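Local coordinates for probable membrane transporter protein MamO (Magnetospirillum magneticum, PDB 5HMA) that promotes magnetite formation in magnetosomes by binding transition metals through an inactive trypsin-like domain and is required for activation of the MamE protease, at residues V64-L76 with V178-V190. Sequence-based numbering, arbitrary orientation.
With NI (nickel (II) ion), chain C.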
loop_
_atom_site.group_PDB
_atom_site.type_symbol
_atom_site.label_atom_id
_atom_site.label_comp_id
_atom_site.label_asym_id
_atom_site.label_seq_id
_atom_site.Cartn_x
_atom_site.Cartn_y
_atom_site.Cartn_z
ATOM N N VAL A 64 -4.640 13.489 -4.716
ATOM C CA VAL A 64 -3.709 13.432 -3.605
ATOM C C VAL A 64 -4.174 14.416 -2.532
ATOM O O VAL A 64 -4.387 15.587 -2.815
ATOM C CB VAL A 64 -2.277 13.746 -4.063
ATOM C CG1 VAL A 64 -1.344 13.813 -2.860
ATOM C CG2 VAL A 64 -1.802 12.706 -5.070
ATOM N N VAL A 65 -4.341 13.941 -1.303
ATOM C CA VAL A 65 -4.761 14.809 -0.203
ATOM C C VAL A 65 -3.538 15.350 0.505
ATOM O O VAL A 65 -3.472 16.522 0.871
ATOM C CB VAL A 65 -5.653 14.055 0.795
ATOM C CG1 VAL A 65 -5.958 14.934 2.012
ATOM C CG2 VAL A 65 -6.914 13.618 0.128
ATOM N N LYS A 66 -2.571 14.467 0.704
ATOM C CA LYS A 66 -1.374 14.801 1.441
ATOM C C LYS A 66 -0.252 13.874 1.017
ATOM O O LYS A 66 -0.454 12.668 0.869
ATOM C CB LYS A 66 -1.620 14.699 2.952
ATOM C CG LYS A 66 -0.353 14.796 3.782
ATOM C CD LYS A 66 -0.577 15.583 5.057
ATOM C CE LYS A 66 0.743 15.866 5.768
ATOM N NZ LYS A 66 0.565 16.733 6.970
ATOM N N THR A 67 0.923 14.453 0.804
ATOM C CA THR A 67 2.135 13.693 0.530
ATOM C C THR A 67 2.903 13.488 1.829
ATOM O O THR A 67 2.916 14.365 2.691
ATOM C CB THR A 67 3.051 14.407 -0.484
ATOM O OG1 THR A 67 3.346 15.728 -0.014
ATOM C CG2 THR A 67 2.389 14.500 -1.847
ATOM N N ILE A 68 3.529 12.326 1.975
ATOM C CA ILE A 68 4.451 12.101 3.082
ATOM C C ILE A 68 5.803 11.734 2.467
ATOM O O ILE A 68 6.221 10.573 2.523
ATOM C CB ILE A 68 3.922 11.014 4.037
ATOM C CG1 ILE A 68 2.456 11.278 4.377
ATOM C CG2 ILE A 68 4.737 10.963 5.308
ATOM C CD1 ILE A 68 1.840 10.214 5.271
ATOM N N PRO A 69 6.481 12.726 1.854
ATOM C CA PRO A 69 7.673 12.480 1.026
ATOM C C PRO A 69 8.804 11.782 1.778
ATOM O O PRO A 69 9.476 10.936 1.192
ATOM C CB PRO A 69 8.100 13.892 0.594
ATOM C CG PRO A 69 7.565 14.792 1.656
ATOM C CD PRO A 69 6.230 14.170 2.028
ATOM N N GLY A 70 8.997 12.125 3.052
ATOM C CA GLY A 70 10.043 11.529 3.869
ATOM C C GLY A 70 9.874 10.040 4.131
ATOM O O GLY A 70 10.773 9.396 4.671
ATOM N N HIS A 71 8.722 9.492 3.754
ATOM C CA HIS A 71 8.462 8.060 3.907
ATOM C C HIS A 71 7.885 7.458 2.633
ATOM O O HIS A 71 7.411 6.327 2.643
ATOM C CB HIS A 71 7.505 7.803 5.071
ATOM C CG HIS A 71 7.986 8.350 6.382
ATOM N ND1 HIS A 71 8.823 7.649 7.225
ATOM C CD2 HIS A 71 7.734 9.528 6.997
ATOM C CE1 HIS A 71 9.070 8.376 8.301
ATOM N NE2 HIS A 71 8.420 9.520 8.188
ATOM N N ASP A 72 7.919 8.227 1.548
ATOM C CA ASP A 72 7.422 7.788 0.247
ATOM C C ASP A 72 5.968 7.330 0.315
ATOM O O ASP A 72 5.584 6.351 -0.317
ATOM C CB ASP A 72 8.306 6.668 -0.319
ATOM C CG ASP A 72 7.969 6.328 -1.761
ATOM O OD1 ASP A 72 7.472 7.223 -2.484
ATOM O OD2 ASP A 72 8.187 5.163 -2.167
ATOM N N LEU A 73 5.148 8.042 1.080
ATOM C CA LEU A 73 3.726 7.725 1.099
ATOM C C LEU A 73 2.869 8.890 0.603
ATOM O O LEU A 73 3.243 10.060 0.726
ATOM C CB LEU A 73 3.277 7.309 2.500
ATOM C CG LEU A 73 3.929 6.058 3.088
ATOM C CD1 LEU A 73 3.280 5.704 4.412
ATOM C CD2 LEU A 73 3.831 4.906 2.116
ATOM N N ALA A 74 1.719 8.535 0.035
ATOM C CA ALA A 74 0.701 9.486 -0.393
ATOM C C ALA A 74 -0.659 9.054 0.145
ATOM O O ALA A 74 -0.996 7.859 0.141
ATOM C CB ALA A 74 0.658 9.588 -1.916
ATOM N N LEU A 75 -1.422 10.033 0.620
ATOM C CA LEU A 75 -2.817 9.835 1.008
ATOM C C LEU A 75 -3.696 10.305 -0.136
ATOM O O LEU A 75 -3.642 11.470 -0.522
ATOM C CB LEU A 75 -3.166 10.615 2.287
ATOM C CG LEU A 75 -4.639 10.517 2.710
ATOM C CD1 LEU A 75 -4.952 9.095 3.130
ATOM C CD2 LEU A 75 -4.998 11.523 3.823
ATOM N N LEU A 76 -4.494 9.398 -0.679
ATOM C CA LEU A 76 -5.404 9.726 -1.767
ATOM C C LEU A 76 -6.834 9.763 -1.249
ATOM O O LEU A 76 -7.171 9.110 -0.256
ATOM C CB LEU A 76 -5.299 8.695 -2.902
ATOM C CG LEU A 76 -3.929 8.265 -3.426
ATOM C CD1 LEU A 76 -4.103 7.286 -4.586
ATOM C CD2 LEU A 76 -3.117 9.472 -3.857
ATOM N N VAL A 178 7.017 0.458 5.125
ATOM C CA VAL A 178 6.825 1.626 5.980
ATOM C C VAL A 178 5.855 1.271 7.102
ATOM O O VAL A 178 4.718 0.913 6.831
ATOM C CB VAL A 178 6.291 2.816 5.186
ATOM C CG1 VAL A 178 6.244 4.060 6.076
ATOM C CG2 VAL A 178 7.124 3.046 3.916
ATOM N N PRO A 179 6.299 1.356 8.369
ATOM C CA PRO A 179 5.411 1.007 9.492
ATOM C C PRO A 179 4.126 1.841 9.512
ATOM O O PRO A 179 4.164 3.032 9.218
ATOM C CB PRO A 179 6.270 1.302 10.728
ATOM C CG PRO A 179 7.671 1.152 10.248
ATOM C CD PRO A 179 7.670 1.650 8.813
ATOM N N ALA A 180 3.004 1.222 9.865
ATOM C CA ALA A 180 1.715 1.904 9.807
ATOM C C ALA A 180 1.637 3.098 10.764
ATOM O O ALA A 180 0.863 4.020 10.534
ATOM C CB ALA A 180 0.588 0.922 10.095
ATOM N N GLN A 181 2.441 3.090 11.825
ATOM C CA GLN A 181 2.432 4.196 12.784
ATOM C C GLN A 181 2.826 5.520 12.122
ATOM O O GLN A 181 2.402 6.601 12.548
ATOM C CB GLN A 181 3.369 3.899 13.961
ATOM C CG GLN A 181 3.381 4.981 15.042
ATOM C CD GLN A 181 1.982 5.337 15.548
ATOM O OE1 GLN A 181 1.087 4.486 15.616
ATOM N NE2 GLN A 181 1.792 6.607 15.903
ATOM N N VAL A 182 3.637 5.419 11.074
ATOM C CA VAL A 182 4.055 6.579 10.301
ATOM C C VAL A 182 2.829 7.265 9.702
ATOM O O VAL A 182 2.741 8.493 9.673
ATOM C CB VAL A 182 5.075 6.167 9.218
ATOM C CG1 VAL A 182 5.142 7.197 8.102
ATOM C CG2 VAL A 182 6.453 5.931 9.851
ATOM N N ILE A 183 1.868 6.467 9.247
ATOM C CA ILE A 183 0.622 7.003 8.716
ATOM C C ILE A 183 -0.118 7.830 9.758
ATOM O O ILE A 183 -0.497 8.974 9.506
ATOM C CB ILE A 183 -0.290 5.882 8.205
ATOM C CG1 ILE A 183 0.404 5.076 7.106
ATOM C CG2 ILE A 183 -1.609 6.454 7.699
ATOM C CD1 ILE A 183 -0.391 3.846 6.679
ATOM N N VAL A 184 -0.330 7.239 10.927
ATOM C CA VAL A 184 -1.060 7.895 12.003
ATOM C C VAL A 184 -0.473 9.259 12.358
ATOM O O VAL A 184 -1.195 10.260 12.426
ATOM C CB VAL A 184 -1.092 7.004 13.247
ATOM C CG1 VAL A 184 -1.860 7.696 14.374
ATOM C CG2 VAL A 184 -1.685 5.639 12.907
ATOM N N SER A 185 0.838 9.292 12.578
ATOM C CA SER A 185 1.500 10.487 13.100
ATOM C C SER A 185 1.673 11.580 12.048
ATOM O O SER A 185 1.676 12.765 12.377
ATOM C CB SER A 185 2.860 10.117 13.688
ATOM O OG SER A 185 3.639 9.427 12.732
ATOM N N HIS A 186 1.810 11.185 10.785
ATOM C CA HIS A 186 1.998 12.164 9.716
ATOM C C HIS A 186 0.656 12.566 9.094
ATOM O O HIS A 186 0.615 13.297 8.104
ATOM C CB HIS A 186 2.958 11.623 8.642
ATOM C CG HIS A 186 4.389 11.537 9.092
ATOM N ND1 HIS A 186 4.872 10.492 9.852
ATOM C CD2 HIS A 186 5.441 12.371 8.896
ATOM C CE1 HIS A 186 6.154 10.684 10.106
ATOM N NE2 HIS A 186 6.524 11.816 9.536
ATOM N N LEU A 187 -0.443 12.109 9.687
ATOM C CA LEU A 187 -1.766 12.441 9.169
ATOM C C LEU A 187 -2.712 12.976 10.228
ATOM O O LEU A 187 -3.928 13.003 10.032
ATOM C CB LEU A 187 -2.398 11.222 8.517
ATOM C CG LEU A 187 -1.805 10.906 7.152
ATOM C CD1 LEU A 187 -2.559 9.756 6.525
ATOM C CD2 LEU A 187 -1.851 12.146 6.265
ATOM N N GLN A 188 -2.161 13.422 11.345
ATOM C CA GLN A 188 -2.998 13.924 12.422
ATOM C C GLN A 188 -3.564 15.312 12.101
ATOM O O GLN A 188 -4.051 16.007 12.988
ATOM C CB GLN A 188 -2.210 13.942 13.730
ATOM C CG GLN A 188 -0.797 14.477 13.593
ATOM C CD GLN A 188 0.018 14.276 14.857
ATOM O OE1 GLN A 188 -0.078 13.235 15.510
ATOM N NE2 GLN A 188 0.820 15.275 15.213
ATOM N N ASP A 189 -3.515 15.702 10.828
ATOM C CA ASP A 189 -4.116 16.960 10.381
ATOM C C ASP A 189 -5.134 16.763 9.244
ATOM O O ASP A 189 -5.357 17.677 8.447
ATOM C CB ASP A 189 -3.024 17.950 9.937
ATOM C CG ASP A 189 -2.037 17.345 8.938
ATOM O OD1 ASP A 189 -2.240 16.186 8.505
ATOM O OD2 ASP A 189 -1.058 18.040 8.581
ATOM N N VAL A 190 -5.745 15.577 9.169
ATOM C CA VAL A 190 -6.747 15.286 8.138
ATOM C C VAL A 190 -8.036 14.690 8.739
ATOM O O VAL A 190 -9.011 15.412 8.973
ATOM C CB VAL A 190 -6.176 14.339 7.056
ATOM C CG1 VAL A 190 -7.110 14.290 5.851
ATOM C CG2 VAL A 190 -4.774 14.773 6.631
HETATM NI NI NI C . 8.623 11.299 9.506
HETATM O O HOH W 1 8.787 12.671 7.795
HETATM O O HOH W 2 8.435 9.882 11.188
HETATM O O HOH W 3 10.801 10.881 9.273
#
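The nickel site of this protease-like domain joins the turn of a hairpin of the N-terminal barrel to the end of helix 180-185: His71 and His186 each bind the ion through NE2 at 2.2 Å, and three waters are also bound. Imidazole suits the task, leaving its other nitrogen available: ND1 of His186 donates to Val182 O at 2.9 Å, which, with the metal bond on NE2, helps to hold the ring's rotation. The edge of His71 meets the face of His186, offset, planes at 68°. Branched Val182 (CG1 anti to the backbone N, chi1 159°) lays that methyl over a face of His71, 3.6 Å from the ring centroid. Beside the metal site, branched aliphatics suit the buried part: Ile68 CD1 packs on His186 CB, Leu73 CD1 on Val178 CG1. The aliphatic chain of Lys66 runs along Leu187 CD2 before NZ forms a salt bridge to the syn lone pair of OD2 of poorly ordered Asp189 (2.6 Å). With an alanine in place of Lys66, the Asp189 carboxylate would probably lose this countercharge and Leu187 CD2 part of its cover. Asp72 is hydrogen-bonded to His39 of helix 38-41; Leu73 and Ile183 touch Ile162 of strand 159-167.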